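PrgB (Enterococcus faecalis, PDB 6EVU) promotes cell aggregation, biofilm formation and conjugation by binding and compacting DNA, and is an antigen I/II family protein, represented by its adhesin domain. Local coordinates at residues V22-K28 with A310-P315; T41-K47 with V110-G116; F84-V89 with G98-V102; I226-V231 with Y268-V273. All blocks are in the same frame, centred on the assembly; numbering follows the deposited sequence.

The four contacts lie in two well-separated clusters of the adhesin domain. Contacts 2 and 3 have centres 12 Å apart and share a hydrophobic layer, where Ile43 and Ile46 of strand 42-47 meet Tyr100 of strand 99-104 and two antiparallel sheets pack against each other. Contacts 1 and 4, with centres 13 Å apart, touch through Ala310 on Ile226 and Val313 on Val273. Between the clusters the centres are 31 to 39 Å apart. Contact 1 pairs a segment near the start of the chain with its last residues, and its span holds the other three; contact 3 falls within the span of contact 2, and contact 4 follows both. A region near the N-terminus and the C-terminus thus meet on one side of a beta-rich domain.

Contact 1: V22-K28 with A310-P315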
loop_
_atom_site.group_PDB
_atom_site.type_symbol
_atom_site.label_atom_id
_atom_site.label_comp_id
_atom_site.label_asym_id
_atom_site.label_seq_id
_atom_site.Cartn_x
_atom_site.Cartn_y
_atom_site.Cartn_z
ATOM N N VAL A 22 -15.518 0.700 -23.481
ATOM C CA VAL A 22 -15.072 2.083 -23.345
ATOM C C VAL A 22 -13.794 2.107 -22.524
ATOM O O VAL A 22 -13.672 1.416 -21.507
ATOM C CB VAL A 22 -16.144 2.981 -22.711
ATOM C CG1 VAL A 22 -17.328 3.191 -23.622
ATOM C CG2 VAL A 22 -16.551 2.461 -21.320
ATOM N N ASN A 23 -12.815 2.869 -22.997
ATOM C CA ASN A 23 -11.506 2.900 -22.380
ATOM C C ASN A 23 -10.812 4.188 -22.793
ATOM O O ASN A 23 -10.994 4.681 -23.910
ATOM C CB ASN A 23 -10.676 1.684 -22.767
ATOM C CG ASN A 23 -10.077 1.823 -24.121
ATOM O OD1 ASN A 23 -8.936 2.267 -24.264
ATOM N ND2 ASN A 23 -10.859 1.470 -25.156
ATOM N N GLU A 24 -10.056 4.751 -21.857
ATOM C CA GLU A 24 -9.267 5.942 -22.112
ATOM C C GLU A 24 -7.837 5.635 -21.717
ATOM O O GLU A 24 -7.590 5.038 -20.673
ATOM C CB GLU A 24 -9.790 7.155 -21.331
ATOM C CG GLU A 24 -10.182 6.840 -19.906
ATOM C CD GLU A 24 -10.590 8.085 -19.123
ATOM O OE1 GLU A 24 -11.018 9.070 -19.772
ATOM O OE2 GLU A 24 -10.479 8.077 -17.868
ATOM N N ALA A 25 -6.904 6.036 -22.567
ATOM C CA ALA A 25 -5.501 5.822 -22.285
ATOM C C ALA A 25 -5.095 6.548 -21.003
ATOM O O ALA A 25 -5.633 7.599 -20.635
ATOM C CB ALA A 25 -4.653 6.283 -23.473
ATOM N N ILE A 26 -4.199 5.934 -20.258
ATOM C CA ILE A 26 -3.638 6.587 -19.081
ATOM C C ILE A 26 -2.341 7.250 -19.503
ATOM O O ILE A 26 -1.414 6.568 -19.947
ATOM C CB ILE A 26 -3.380 5.579 -17.967
ATOM C CG1 ILE A 26 -4.616 4.729 -17.729
ATOM C CG2 ILE A 26 -2.972 6.328 -16.718
ATOM C CD1 ILE A 26 -4.263 3.318 -17.326
ATOM N N SER A 27 -2.266 8.563 -19.379
ATOM C CA SER A 27 -0.988 9.226 -19.619
ATOM C C SER A 27 -0.037 8.981 -18.435
ATOM O O SER A 27 -0.413 9.137 -17.266
ATOM C CB SER A 27 -1.186 10.725 -19.870
ATOM O OG SER A 27 -1.650 11.413 -18.715
ATOM N N LYS A 28 1.194 8.559 -18.745
ATOM C CA LYS A 28 2.210 8.354 -17.715
ATOM C C LYS A 28 3.117 9.584 -17.609
ATOM O O LYS A 28 4.320 9.544 -17.842
ATOM C CB LYS A 28 2.997 7.078 -17.984
ATOM C CG LYS A 28 2.286 6.042 -18.880
ATOM C CD LYS A 28 1.349 5.060 -18.143
ATOM C CE LYS A 28 1.068 3.800 -18.992
ATOM N NZ LYS A 28 0.510 2.636 -18.224
ATOM N N ALA A 310 -1.809 -1.672 -16.305
ATOM C CA ALA A 310 -2.698 -1.467 -17.437
ATOM C C ALA A 310 -2.193 -0.295 -18.280
ATOM O O ALA A 310 -1.248 0.408 -17.911
ATOM C CB ALA A 310 -4.138 -1.235 -16.972
ATOM N N GLN A 311 -2.831 -0.094 -19.432
ATOM C CA GLN A 311 -2.550 1.056 -20.276
ATOM C C GLN A 311 -3.748 1.967 -20.415
ATOM O O GLN A 311 -3.601 3.101 -20.889
ATOM C CB GLN A 311 -2.111 0.615 -21.687
ATOM C CG GLN A 311 -1.248 -0.635 -21.697
ATOM C CD GLN A 311 0.219 -0.333 -21.966
ATOM O OE1 GLN A 311 0.824 0.507 -21.285
ATOM N NE2 GLN A 311 0.799 -1.011 -22.969
ATOM N N SER A 312 -4.933 1.490 -20.053
ATOM C CA SER A 312 -6.157 2.247 -20.219
ATOM C C SER A 312 -7.072 1.808 -19.097
ATOM O O SER A 312 -6.793 0.830 -18.408
ATOM C CB SER A 312 -6.783 2.041 -21.607
ATOM O OG SER A 312 -7.121 0.691 -21.852
ATOM N N VAL A 313 -8.138 2.568 -18.878
ATOM C CA VAL A 313 -9.055 2.315 -17.772
ATOM C C VAL A 313 -10.422 2.679 -18.294
ATOM O O VAL A 313 -10.551 3.403 -19.274
ATOM C CB VAL A 313 -8.757 3.137 -16.495
ATOM C CG1 VAL A 313 -7.494 2.680 -15.864
ATOM C CG2 VAL A 313 -8.673 4.624 -16.863
ATOM N N LYS A 314 -11.435 2.210 -17.602
ATOM C CA LYS A 314 -12.768 2.710 -17.845
ATOM C C LYS A 314 -12.873 4.153 -17.366
ATOM O O LYS A 314 -12.523 4.443 -16.214
ATOM C CB LYS A 314 -13.818 1.897 -17.099
ATOM C CG LYS A 314 -15.193 2.530 -17.291
ATOM C CD LYS A 314 -16.328 1.681 -16.803
ATOM C CE LYS A 314 -17.319 1.539 -17.914
ATOM N NZ LYS A 314 -18.680 1.077 -17.512
ATOM N N PRO A 315 -13.324 5.075 -18.216
ATOM C CA PRO A 315 -13.769 6.428 -17.888
ATOM C C PRO A 315 -15.141 6.442 -17.202
ATOM O O PRO A 315 -15.267 7.136 -16.194
ATOM C CB PRO A 315 -13.843 7.094 -19.255
ATOM C CG PRO A 315 -14.228 5.964 -20.173
ATOM C CD PRO A 315 -13.425 4.804 -19.662
#
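This is a short antiparallel pairing at the surface of the domain, between a segment near the N-terminus, strand 24-25, and the C-terminal strand 312-313. Glu24 and Val313 form the hydrogen-bonded pair: Glu24 N gives a bond of 3.0 Å to Val313 O, and Val313 N returns one of 3.1 Å to Glu24 O. Beyond the non-hydrogen-bonded pair of Ala25 and Ser312, Ile26 N reaches Gln311 O at 3.0 Å.

Ile26 and Val313 make the buried, apolar part. In Ile26, CG1 is anti to the carbonyl carbon (chi1 -50°), and the turn at chi2 (146°) then lays CD1 against the Gln311-Ser312 peptide and within 3.6 Å of Val313 CG1. Branched aliphatic side chains suit this place, since both are buried.

The margin is more exposed. The carboxylate of Glu24 lies along the Pro315 ring, CD 3.4 Å from CB, and the two side chains run past each other in opposite senses. Val22 CG2 rests on the aliphatic part of Lys314, 3.6 Å from CE, while the ammonium of Lys314 is bonded to Asn19. Lys28 folds back so that NZ lies 2.9 Å from Ala310 O.

Behind the pairing, Ile26 also packs on Leu308. Lys224, of strand 221-225, bonds the carbonyl of Lys314, and Val313 leans on Val273 of strand 272-276, which joins the two-stranded sheet to its three-stranded neighbour.

Contact 2: T41-K47 with V110-G116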
loop_
_atom_site.group_PDB
_atom_site.type_symbol
_atom_site.label_atom_id
_atom_site.label_comp_id
_atom_site.label_asym_id
_atom_site.label_seq_id
_atom_site.Cartn_x
_atom_site.Cartn_y
_atom_site.Cartn_z
ATOM N N THR A 41 19.932 7.956 -3.331
ATOM C CA THR A 41 18.574 7.888 -2.798
ATOM C C THR A 41 18.597 7.300 -1.389
ATOM O O THR A 41 19.250 6.280 -1.144
ATOM C CB THR A 41 17.670 7.024 -3.686
ATOM O OG1 THR A 41 17.589 7.591 -4.992
ATOM C CG2 THR A 41 16.215 6.941 -3.080
ATOM N N LYS A 42 17.847 7.916 -0.471
ATOM C CA LYS A 42 17.798 7.447 0.912
ATOM C C LYS A 42 16.697 8.200 1.655
ATOM O O LYS A 42 16.260 9.276 1.232
ATOM C CB LYS A 42 19.113 7.676 1.644
ATOM C CG LYS A 42 19.404 9.142 1.892
ATOM C CD LYS A 42 20.572 9.289 2.872
ATOM C CE LYS A 42 21.052 10.725 2.975
ATOM N NZ LYS A 42 22.052 11.129 1.907
ATOM N N ILE A 43 16.264 7.626 2.783
ATOM C CA ILE A 43 15.476 8.392 3.750
ATOM C C ILE A 43 16.412 9.344 4.476
ATOM O O ILE A 43 17.406 8.907 5.072
ATOM C CB ILE A 43 14.770 7.461 4.750
ATOM C CG1 ILE A 43 13.709 6.623 4.022
ATOM C CG2 ILE A 43 14.152 8.297 5.881
ATOM C CD1 ILE A 43 13.055 5.501 4.915
ATOM N N SER A 44 16.131 10.656 4.393
ATOM C CA SER A 44 16.934 11.650 5.111
ATOM C C SER A 44 16.435 11.929 6.517
ATOM O O SER A 44 17.246 12.291 7.385
ATOM C CB SER A 44 16.963 12.979 4.361
ATOM O OG SER A 44 15.635 13.390 4.095
ATOM N N SER A 45 15.133 11.754 6.771
ATOM C CA SER A 45 14.618 11.921 8.122
ATOM C C SER A 45 13.256 11.260 8.227
ATOM O O SER A 45 12.530 11.094 7.239
ATOM C CB SER A 45 14.500 13.392 8.515
ATOM O OG SER A 45 13.498 14.011 7.730
ATOM N N ILE A 46 12.907 10.926 9.467
ATOM C CA ILE A 46 11.583 10.441 9.816
ATOM C C ILE A 46 11.125 11.220 11.025
ATOM O O ILE A 46 11.797 11.176 12.068
ATOM C CB ILE A 46 11.580 8.941 10.151
ATOM C CG1 ILE A 46 12.170 8.149 8.967
ATOM C CG2 ILE A 46 10.174 8.461 10.529
ATOM C CD1 ILE A 46 12.302 6.626 9.217
ATOM N N LYS A 47 9.980 11.892 10.909
ATOM C CA LYS A 47 9.539 12.806 11.963
ATOM C C LYS A 47 8.116 12.486 12.354
ATOM O O LYS A 47 7.281 12.103 11.510
ATOM C CB LYS A 47 9.630 14.298 11.538
ATOM C CG LYS A 47 11.030 14.791 11.348
ATOM C CD LYS A 47 11.615 15.251 12.667
ATOM C CE LYS A 47 13.009 15.819 12.479
ATOM N NZ LYS A 47 14.006 14.760 12.122
ATOM N N VAL A 110 3.318 10.454 10.520
ATOM C CA VAL A 110 4.766 10.280 10.475
ATOM C C VAL A 110 5.221 10.688 9.087
ATOM O O VAL A 110 4.723 10.169 8.071
ATOM C CB VAL A 110 5.136 8.823 10.780
ATOM C CG1 VAL A 110 6.624 8.622 10.527
ATOM C CG2 VAL A 110 4.696 8.540 12.233
ATOM N N THR A 111 6.139 11.638 9.012
ATOM C CA THR A 111 6.608 12.102 7.695
ATOM C C THR A 111 7.953 11.452 7.409
ATOM O O THR A 111 8.920 11.687 8.145
ATOM C CB THR A 111 6.730 13.632 7.665
ATOM O OG1 THR A 111 5.455 14.243 7.986
ATOM C CG2 THR A 111 7.261 14.154 6.313
ATOM N N VAL A 112 8.017 10.659 6.318
ATOM C CA VAL A 112 9.255 10.043 5.833
ATOM C C VAL A 112 9.738 10.853 4.634
ATOM O O VAL A 112 9.057 10.927 3.614
ATOM C CB VAL A 112 8.996 8.578 5.428
ATOM C CG1 VAL A 112 10.293 7.913 4.865
ATOM C CG2 VAL A 112 8.343 7.782 6.569
ATOM N N THR A 113 10.924 11.435 4.723
ATOM C CA THR A 113 11.460 12.233 3.627
ATOM C C THR A 113 12.524 11.444 2.870
ATOM O O THR A 113 13.446 10.901 3.470
ATOM C CB THR A 113 12.053 13.526 4.180
ATOM O OG1 THR A 113 11.014 14.274 4.842
ATOM C CG2 THR A 113 12.630 14.366 3.059
ATOM N N TYR A 114 12.389 11.386 1.557
ATOM C CA TYR A 114 13.423 10.847 0.676
ATOM C C TYR A 114 14.151 11.994 0.008
ATOM O O TYR A 114 13.517 12.942 -0.484
ATOM C CB TYR A 114 12.828 9.947 -0.412
ATOM C CG TYR A 114 12.210 8.668 0.136
ATOM C CD1 TYR A 114 13.002 7.542 0.268
ATOM C CD2 TYR A 114 10.853 8.589 0.439
ATOM C CE1 TYR A 114 12.484 6.370 0.772
ATOM C CE2 TYR A 114 10.295 7.405 0.933
ATOM C CZ TYR A 114 11.128 6.294 1.111
ATOM O OH TYR A 114 10.657 5.078 1.587
ATOM N N THR A 115 15.492 11.896 -0.065
ATOM C CA THR A 115 16.256 12.800 -0.918
ATOM C C THR A 115 17.051 11.986 -1.931
ATOM O O THR A 115 17.061 10.750 -1.903
ATOM C CB THR A 115 17.212 13.673 -0.097
ATOM O OG1 THR A 115 18.046 12.804 0.679
ATOM C CG2 THR A 115 16.428 14.544 0.848
ATOM N N GLY A 116 17.686 12.695 -2.843
ATOM C CA GLY A 116 18.508 12.059 -3.850
ATOM C C GLY A 116 17.746 11.304 -4.908
ATOM O O GLY A 116 18.246 10.292 -5.402
HETATM O O HOH W 1 20.319 12.067 -0.538
HETATM O O HOH W 2 10.715 13.784 7.518
#
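Ile43 and Tyr114 face each other as a non-hydrogen-bonded pair in the antiparallel beta-sheet that joins strand 42-47 to strand 110-115, within the glucan-binding protein C family region. Ile43 CG1 approaches Tyr114 CE1 obliquely at 3.5 Å, and its CD1 reaches Val112 CG1 at 3.7 Å. Farther along the same buried face, Ile46 CG2, anti to the backbone N (chi1 -56° for CG1), meets Val110 CG1 at 3.6 Å. Beta-branched and aromatic residues fit here because they favour extended backbone and fill the interior.

Backbone bonds set the register, with reciprocal pairs at Lys42 with Thr115 and Lys47 with Thr111. Between them strand 42-47 has a beta bulge, with Ser44 and Ser45 opposite Thr113: Thr113 O takes the N-H of Ser44, while Thr113 N gives to Ser45 O. Ser45 N, buried here, has no partner in the model. The other face is more exposed, and serines, threonines and lysines suit it: Ser44 OG lies among the methyls of Thr113 and Thr115 and makes a weak hydrogen bond to Thr113 O, while one water joins Lys42 NZ to Thr115 OG1.

In the second shell, Ser150 O binds the Tyr114 hydroxyl and Phe131 meets its ring edge-to-face. Strand 124-137 pairs with the far side of strand 110-115, while Tyr100 and Phe149 cover the apolar face. Thr38 N bonds Thr41 OG1, which itself gives a 2.8 Å bond to Gly116 O from above the carbonyl plane. A second water bridges the strands, 2.8 Å from Ser45 OG and 2.7 Å from Thr113 OG1, and donates to Thr111 O.

Contact 3: F84-V89 with G98-V102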
loop_
_atom_site.group_PDB
_atom_site.type_symbol
_atom_site.label_atom_id
_atom_site.label_comp_id
_atom_site.label_asym_id
_atom_site.label_seq_id
_atom_site.Cartn_x
_atom_site.Cartn_y
_atom_site.Cartn_z
ATOM N N PHE A 84 16.525 7.095 15.677
ATOM C CA PHE A 84 16.693 6.892 14.238
ATOM C C PHE A 84 17.869 5.957 13.949
ATOM O O PHE A 84 17.770 5.046 13.112
ATOM C CB PHE A 84 16.879 8.258 13.569
ATOM C CG PHE A 84 16.929 8.221 12.053
ATOM C CD1 PHE A 84 15.868 7.777 11.281
ATOM C CD2 PHE A 84 18.051 8.678 11.400
ATOM C CE1 PHE A 84 15.966 7.800 9.866
ATOM C CE2 PHE A 84 18.141 8.693 10.015
ATOM C CZ PHE A 84 17.093 8.271 9.240
ATOM N N GLN A 85 18.961 6.124 14.691
ATOM C CA GLN A 85 20.123 5.241 14.564
ATOM C C GLN A 85 19.771 3.765 14.798
ATOM O O GLN A 85 20.086 2.910 13.965
ATOM C CB GLN A 85 21.237 5.679 15.535
ATOM C CG GLN A 85 22.628 5.133 15.185
ATOM C CD GLN A 85 22.810 3.648 15.537
ATOM O OE1 GLN A 85 22.321 3.158 16.574
ATOM N NE2 GLN A 85 23.522 2.925 14.668
ATOM N N ASN A 86 19.223 3.423 15.970
ATOM C CA ASN A 86 19.120 2.016 16.343
ATOM C C ASN A 86 17.831 1.362 15.837
ATOM O O ASN A 86 17.625 0.156 16.067
ATOM C CB ASN A 86 19.263 1.837 17.871
ATOM C CG ASN A 86 18.167 2.556 18.685
ATOM O OD1 ASN A 86 17.017 2.714 18.239
ATOM N ND2 ASN A 86 18.519 2.929 19.936
ATOM N N SER A 87 16.994 2.114 15.118
ATOM C CA SER A 87 15.793 1.569 14.478
ATOM C C SER A 87 16.059 1.014 13.079
ATOM O O SER A 87 15.157 0.450 12.471
ATOM C CB SER A 87 14.687 2.629 14.416
ATOM O OG SER A 87 14.997 3.622 13.456
ATOM N N PHE A 88 17.302 1.071 12.595
ATOM C CA PHE A 88 17.672 0.596 11.264
ATOM C C PHE A 88 17.638 -0.932 11.208
ATOM O O PHE A 88 18.257 -1.618 12.038
ATOM C CB PHE A 88 19.073 1.134 10.909
ATOM C CG PHE A 88 19.600 0.638 9.596
ATOM C CD1 PHE A 88 19.150 1.203 8.401
ATOM C CD2 PHE A 88 20.517 -0.416 9.541
ATOM C CE1 PHE A 88 19.614 0.727 7.177
ATOM C CE2 PHE A 88 20.949 -0.892 8.342
ATOM C CZ PHE A 88 20.488 -0.325 7.160
ATOM N N VAL A 89 16.953 -1.475 10.200
ATOM C CA VAL A 89 16.777 -2.920 10.072
ATOM C C VAL A 89 17.262 -3.364 8.696
ATOM O O VAL A 89 17.137 -2.617 7.715
ATOM C CB VAL A 89 15.292 -3.343 10.312
ATOM C CG1 VAL A 89 14.908 -3.140 11.781
ATOM C CG2 VAL A 89 14.371 -2.552 9.480
ATOM N N GLY A 98 18.278 -1.366 3.300
ATOM C CA GLY A 98 17.600 -1.496 4.600
ATOM C C GLY A 98 16.512 -0.440 4.809
ATOM O O GLY A 98 16.029 0.206 3.872
ATOM N N GLY A 99 16.114 -0.280 6.069
ATOM C CA GLY A 99 15.002 0.619 6.376
ATOM C C GLY A 99 14.957 0.872 7.873
ATOM O O GLY A 99 15.918 0.581 8.585
ATOM N N TYR A 100 13.839 1.450 8.344
ATOM C CA TYR A 100 13.719 1.895 9.739
ATOM C C TYR A 100 12.388 1.485 10.329
ATOM O O TYR A 100 11.345 1.686 9.696
ATOM C CB TYR A 100 13.841 3.431 9.853
ATOM C CG TYR A 100 15.103 3.890 9.190
ATOM C CD1 TYR A 100 16.274 3.937 9.890
ATOM C CD2 TYR A 100 15.111 4.201 7.846
ATOM C CE1 TYR A 100 17.481 4.312 9.258
ATOM C CE2 TYR A 100 16.296 4.574 7.189
ATOM C CZ TYR A 100 17.452 4.631 7.896
ATOM O OH TYR A 100 18.625 4.985 7.207
ATOM N N ALA A 101 12.404 0.977 11.585
ATOM C CA ALA A 101 11.188 0.524 12.261
ATOM C C ALA A 101 10.585 1.670 13.079
ATOM O O ALA A 101 11.288 2.323 13.860
ATOM C CB ALA A 101 11.475 -0.675 13.182
ATOM N N VAL A 102 9.286 1.899 12.927
ATOM C CA VAL A 102 8.633 3.072 13.518
ATOM C C VAL A 102 7.264 2.655 14.038
ATOM O O VAL A 102 6.593 1.821 13.421
ATOM C CB VAL A 102 8.488 4.210 12.475
ATOM C CG1 VAL A 102 7.740 5.423 13.062
ATOM C CG2 VAL A 102 9.859 4.609 11.927
#
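Phe84, Phe88 and Tyr100 form an aromatic cluster on one face of a beta hairpin made by strands 88-89 and 99-104. The Tyr100 ring is shared by the other two. Phe84 lies over it as an offset stack, with centroids 4.6 Å apart and planes at 18°, and its CE1 stands above the centre of the tyrosine ring. Phe88 instead turns its edge to the face of Tyr100 in an offset edge-to-face pair, at 61° between planes, bringing CD1 to 3.6 Å from Tyr100 CE1. Because its CG is anti to the backbone N (chi1 176°), the Phe88 ring extends alongside Gly99 and Gly98. Glycine suits position 98, where phi is positive and the backbone lies close against the Phe88 ring.

Backbone bonds fix the pairing. Val89 and Gly99 exchange two, Val89 N to Gly99 O at 2.8 Å and Gly99 N to Val89 O at 3.0 Å, and Ala101 N adds a third to Ser87 O at 2.9 Å. A type I turn from Gln85 to Phe88 brings the chain round into the hairpin, so that Ser87 OG comes to the edge of the Tyr100 ring, 3.8 Å from CD1.

Strand 99-104 continues the sheet on its other side, where Tyr100 pairs with Phe149 of strand 145-150. Asn151 bonds the Tyr100 hydroxyl. Ile43 and Ile46 of strand 42-47 pack against the aromatic layer, while Val89, on the other face, touches Val148.

Contact 4: I226-V231 with Y268-V273; sequences INGSYV and YFGSGV
An ST turn at Ser229, following directly on a type II beta turn from Ile226 to Ser229, shapes the loop after strand 221-225 and docks it on the chain leading into strand 272-276. Ser229 OG does two jobs: it gives a 2.7 Å bond to Ser271 O, in the carbonyl plane and on a lone pair, and it accepts the N-H of Val231 at 3.0 Å. Its anti position relative to the backbone N (chi1 167°) lets one small hydroxyl tie the loop both to itself and to its neighbour. Next to it, Tyr230 N bonds Phe269 O at 2.8 Å, and the same carbonyl oxygen lies in the plane of the Tyr230 ring, at its edge.

The aromatic side chains complete the outer part of the contact. Tyr230 points its edge at the face of Phe269, centroids 5.5 Å apart and planes at 67°. Tyr268 brings CE2 to 3.5 Å from Asn227 O and lies beside Gly228, where glycine suits both the positive phi of the turn and the nearness of that ring; one face of the Tyr268 ring is covered by Phe269 CD1.

Deeper in, the aliphatic residues take over. Val231 CG2 rests on the Gly270 backbone, and Ile226 CD1 lies against Gly272 CA, where glycine has no side chain in the way. Outside the loop, Tyr225 OH holds Ser229 O, Asn309 bonds the Ser271 hydroxyl, and Ala310 packs on Ile226. Toward strand 272-276, the Ile226 and Val273 side chains cross at about a right angle, CG1 of the isoleucine 3.8 Å from CG2 of the valine.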
loop_
_atom_site.group_PDB
_atom_site.type_symbol
_atom_site.label_atom_id
_atom_site.label_comp_id
_atom_site.label_asym_id
_atom_site.label_seq_id
_atom_site.Cartn_x
_atom_site.Cartn_y
_atom_site.Cartn_z
ATOM N N ILE A 226 -9.220 -1.744 -13.626
ATOM C CA ILE A 226 -8.543 -2.345 -14.773
ATOM C C ILE A 226 -9.349 -3.542 -15.229
ATOM O O ILE A 226 -9.710 -4.394 -14.409
ATOM C CB ILE A 226 -7.107 -2.776 -14.439
ATOM C CG1 ILE A 226 -6.263 -1.594 -13.943
ATOM C CG2 ILE A 226 -6.504 -3.515 -15.619
ATOM C CD1 ILE A 226 -4.913 -2.023 -13.324
ATOM N N ASN A 227 -9.622 -3.628 -16.540
ATOM C CA ASN A 227 -10.469 -4.711 -17.020
ATOM C C ASN A 227 -9.829 -6.065 -16.750
ATOM O O ASN A 227 -8.640 -6.274 -17.020
ATOM C CB ASN A 227 -10.761 -4.549 -18.498
ATOM C CG ASN A 227 -11.878 -5.479 -18.960
ATOM O OD1 ASN A 227 -12.765 -5.822 -18.177
ATOM N ND2 ASN A 227 -11.853 -5.867 -20.196
ATOM N N GLY A 228 -10.635 -6.987 -16.207
ATOM C CA GLY A 228 -10.189 -8.307 -15.832
ATOM C C GLY A 228 -9.586 -8.389 -14.452
ATOM O O GLY A 228 -9.282 -9.496 -13.991
ATOM N N SER A 229 -9.422 -7.259 -13.766
ATOM C CA SER A 229 -8.900 -7.280 -12.402
ATOM C C SER A 229 -9.989 -7.764 -11.454
ATOM O O SER A 229 -11.195 -7.591 -11.703
ATOM C CB SER A 229 -8.418 -5.901 -11.979
ATOM O OG SER A 229 -8.189 -5.875 -10.565
ATOM N N TYR A 230 -9.565 -8.425 -10.387
ATOM C CA TYR A 230 -10.520 -8.901 -9.399
ATOM C C TYR A 230 -10.806 -7.859 -8.345
ATOM O O TYR A 230 -11.714 -8.067 -7.532
ATOM C CB TYR A 230 -10.012 -10.183 -8.728
ATOM C CG TYR A 230 -10.118 -11.366 -9.649
ATOM C CD1 TYR A 230 -9.227 -11.515 -10.698
ATOM C CD2 TYR A 230 -11.120 -12.327 -9.486
ATOM C CE1 TYR A 230 -9.340 -12.594 -11.594
ATOM C CE2 TYR A 230 -11.225 -13.402 -10.360
ATOM C CZ TYR A 230 -10.319 -13.534 -11.399
ATOM O OH TYR A 230 -10.394 -14.585 -12.284
ATOM N N VAL A 231 -10.062 -6.755 -8.385
ATOM C CA VAL A 231 -10.140 -5.664 -7.416
ATOM C C VAL A 231 -11.154 -4.655 -7.925
ATOM O O VAL A 231 -10.962 -4.059 -8.995
ATOM C CB VAL A 231 -8.771 -4.991 -7.253
ATOM C CG1 VAL A 231 -8.883 -3.741 -6.347
ATOM C CG2 VAL A 231 -7.751 -5.952 -6.691
ATOM N N TYR A 268 -2.139 -7.842 -13.139
ATOM C CA TYR A 268 -3.331 -7.010 -13.173
ATOM C C TYR A 268 -4.492 -7.635 -12.423
ATOM O O TYR A 268 -5.433 -6.911 -12.074
ATOM C CB TYR A 268 -3.728 -6.725 -14.634
ATOM C CG TYR A 268 -4.378 -7.856 -15.435
ATOM C CD1 TYR A 268 -3.629 -8.870 -16.015
ATOM C CD2 TYR A 268 -5.757 -7.877 -15.635
ATOM C CE1 TYR A 268 -4.251 -9.884 -16.781
ATOM C CE2 TYR A 268 -6.371 -8.862 -16.361
ATOM C CZ TYR A 268 -5.623 -9.871 -16.938
ATOM O OH TYR A 268 -6.280 -10.856 -17.675
ATOM N N PHE A 269 -4.476 -8.965 -12.211
ATOM C CA PHE A 269 -5.563 -9.611 -11.473
ATOM C C PHE A 269 -5.798 -8.910 -10.146
ATOM O O PHE A 269 -6.931 -8.846 -9.656
ATOM C CB PHE A 269 -5.261 -11.092 -11.203
ATOM C CG PHE A 269 -5.417 -11.996 -12.411
ATOM C CD1 PHE A 269 -5.767 -11.486 -13.652
ATOM C CD2 PHE A 269 -5.213 -13.359 -12.290
ATOM C CE1 PHE A 269 -5.921 -12.345 -14.773
ATOM C CE2 PHE A 269 -5.361 -14.209 -13.389
ATOM C CZ PHE A 269 -5.710 -13.696 -14.628
ATOM N N GLY A 270 -4.739 -8.377 -9.549
ATOM C CA GLY A 270 -4.910 -7.708 -8.272
ATOM C C GLY A 270 -4.560 -6.236 -8.266
ATOM O O GLY A 270 -4.075 -5.732 -7.243
ATOM N N SER A 271 -4.885 -5.502 -9.334
ATOM C CA SER A 271 -4.482 -4.105 -9.446
ATOM C C SER A 271 -5.642 -3.186 -9.792
ATOM O O SER A 271 -6.722 -3.604 -10.259
ATOM C CB SER A 271 -3.373 -3.925 -10.474
ATOM O OG SER A 271 -2.325 -4.827 -10.203
ATOM N N GLY A 272 -5.384 -1.908 -9.548
ATOM C CA GLY A 272 -6.194 -0.816 -10.041
ATOM C C GLY A 272 -5.257 0.325 -10.376
ATOM O O GLY A 272 -4.037 0.203 -10.232
ATOM N N VAL A 273 -5.842 1.446 -10.768
ATOM C CA VAL A 273 -5.081 2.653 -11.055
ATOM C C VAL A 273 -5.616 3.793 -10.196
ATOM O O VAL A 273 -6.837 3.957 -10.073
ATOM C CB VAL A 273 -5.154 3.010 -12.546
ATOM C CG1 VAL A 273 -4.370 4.266 -12.810
ATOM C CG2 VAL A 273 -4.628 1.814 -13.355
#